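Local coordinates for protein NEQ011 (Nanoarchaeum equitans Kin4-M, PDB 6GQ8) that probably reduces superoxide anion at a non-haem iron centre bound by four histidines and a cysteine, as a neelaredoxin-type superoxide reductase, at residues A61-K66 with A79-K84. Residues are numbered along the deposited sequence; the frame is centred on the assembly and turned at random.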
# COMPACT_ATOMS: atom_id res chain seq x y z
N ALA A 61 -0.28 -3.18 10.48
CA ALA A 61 0.53 -2.26 9.69
C ALA A 61 0.88 -2.89 8.35
O ALA A 61 0.94 -4.12 8.22
CB ALA A 61 1.80 -1.86 10.43
N ARG A 62 1.09 -2.04 7.36
CA ARG A 62 1.64 -2.43 6.06
C ARG A 62 2.78 -1.48 5.73
O ARG A 62 2.59 -0.26 5.70
CB ARG A 62 0.55 -2.39 4.98
CG ARG A 62 1.03 -2.60 3.55
CD ARG A 62 -0.14 -2.93 2.62
NE ARG A 62 -0.55 -4.33 2.72
CZ ARG A 62 -1.62 -4.85 2.13
NH1 ARG A 62 -2.41 -4.08 1.39
NH2 ARG A 62 -1.91 -6.13 2.27
N ILE A 63 3.98 -2.03 5.52
CA ILE A 63 5.17 -1.23 5.26
C ILE A 63 5.74 -1.64 3.92
O ILE A 63 6.09 -2.81 3.72
CB ILE A 63 6.23 -1.38 6.37
CG1 ILE A 63 5.63 -1.07 7.74
CG2 ILE A 63 7.42 -0.48 6.08
CD1 ILE A 63 5.46 -2.29 8.61
N GLU A 64 5.85 -0.69 3.00
CA GLU A 64 6.47 -0.90 1.70
C GLU A 64 7.85 -0.26 1.71
O GLU A 64 7.99 0.92 2.03
CB GLU A 64 5.63 -0.32 0.57
CG GLU A 64 4.21 -0.84 0.48
CD GLU A 64 4.02 -1.84 -0.65
OE1 GLU A 64 5.02 -2.18 -1.32
OE2 GLU A 64 2.86 -2.26 -0.89
N PHE A 65 8.87 -1.05 1.38
CA PHE A 65 10.24 -0.56 1.23
C PHE A 65 10.43 -0.23 -0.25
O PHE A 65 10.53 -1.14 -1.08
CB PHE A 65 11.24 -1.60 1.72
CG PHE A 65 10.88 -2.20 3.05
CD1 PHE A 65 10.95 -1.43 4.21
CD2 PHE A 65 10.45 -3.51 3.15
CE1 PHE A 65 10.61 -1.98 5.44
CE2 PHE A 65 10.11 -4.06 4.37
CZ PHE A 65 10.19 -3.29 5.52
N LYS A 66 10.49 1.06 -0.58
CA LYS A 66 10.23 1.51 -1.94
C LYS A 66 11.47 1.72 -2.79
O LYS A 66 11.38 1.63 -4.02
CB LYS A 66 9.42 2.82 -1.92
CG LYS A 66 7.99 2.66 -1.43
CD LYS A 66 7.22 1.73 -2.34
CE LYS A 66 5.75 2.08 -2.40
NZ LYS A 66 5.06 1.18 -3.35
N ALA A 79 11.61 -2.10 9.93
CA ALA A 79 10.65 -1.07 10.30
C ALA A 79 10.23 -1.27 11.75
O ALA A 79 10.20 -2.39 12.26
CB ALA A 79 9.42 -1.09 9.39
N ILE A 80 9.90 -0.16 12.40
CA ILE A 80 9.36 -0.16 13.75
C ILE A 80 7.99 0.51 13.69
O ILE A 80 7.87 1.63 13.17
CB ILE A 80 10.28 0.55 14.75
CG1 ILE A 80 11.70 -0.03 14.68
CG2 ILE A 80 9.74 0.43 16.17
CD1 ILE A 80 12.63 0.51 15.74
N VAL A 81 6.97 -0.17 14.20
CA VAL A 81 5.63 0.37 14.29
C VAL A 81 5.17 0.25 15.74
O VAL A 81 5.81 -0.41 16.56
CB VAL A 81 4.62 -0.33 13.35
CG1 VAL A 81 5.02 -0.13 11.88
CG2 VAL A 81 4.48 -1.80 13.69
N TYR A 82 4.05 0.89 16.04
CA TYR A 82 3.54 1.02 17.40
C TYR A 82 2.04 0.75 17.37
O TYR A 82 1.33 1.29 16.53
CB TYR A 82 3.80 2.42 17.96
CG TYR A 82 5.26 2.81 18.03
CD1 TYR A 82 5.95 2.74 19.23
CD2 TYR A 82 5.93 3.26 16.91
CE1 TYR A 82 7.29 3.10 19.30
CE2 TYR A 82 7.26 3.62 16.97
CZ TYR A 82 7.94 3.54 18.17
OH TYR A 82 9.26 3.90 18.23
N ALA A 83 1.57 -0.09 18.29
CA ALA A 83 0.17 -0.48 18.31
C ALA A 83 -0.31 -0.70 19.73
O ALA A 83 0.45 -1.12 20.61
CB ALA A 83 -0.07 -1.75 17.49
N LYS A 84 -1.59 -0.40 19.95
CA LYS A 84 -2.31 -0.80 21.15
C LYS A 84 -3.00 -2.12 20.86
O LYS A 84 -3.82 -2.20 19.94
CB LYS A 84 -3.35 0.26 21.53
CG LYS A 84 -2.76 1.64 21.79
CD LYS A 84 -3.84 2.63 22.21
CE LYS A 84 -3.23 3.97 22.61
NZ LYS A 84 -4.26 4.93 23.08
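Ile63 and Val81 meet tip to tip between two strands that lie face to face. Ile63 CD1 stands 3.9 Å from Val81 CG1. Ala61 CB also lies 3.9 Å from Val81 CG1, and this methyl rests against two neighbouring side chains of 61-66. Val81 CG1 lies anti to its own carbonyl carbon (chi1 -63°), which carries this branch across the gap.

Ile63 works with both branches. Ile63 CG2 touches Ala79 CB at 3.9 Å. Ile63 CG1 passes Ala79 CB at 4.1 Å on its way to CD1. The first torsion of Ile63 (chi1 -55°) sets CG2 anti to the backbone N, and the turn about the CB-CG1 bond then takes CD1 to Val81.

Phe65 joins by its ring edge. Its CE1 lies 4.2 Å from Ala79 CB, which sits near the ring plane. This is an edge contact with a methyl, not a stack. One ring face has Ile63 O above it, offset toward the rim.

All the cross-strand contacts are apolar, with no hydrogen bond between the segments. The axes of 61-65 and 79-84 come within 9.1 Å and run at 163°, nearly antiparallel. The five touching residues are buried. This is the inter-sheet packing of a beta sandwich, in keeping with the immunoglobulin-like fold of the desulfoferrodoxin family. The side chain of Phe65 is about 12 Å from the bound iron(III) ion.

The backbone bonds go to other strands. Ala61, Ile63 and Phe65 pair with strand 43-52, and Ala79 and Val81 with strand 22-29. Arg62 points away from the contact and forms a salt bridge with Asp47. Strands 58-65 and 74-84 are the edges of their sheets within the chain, and both continue as antiparallel ladders into a second subunit.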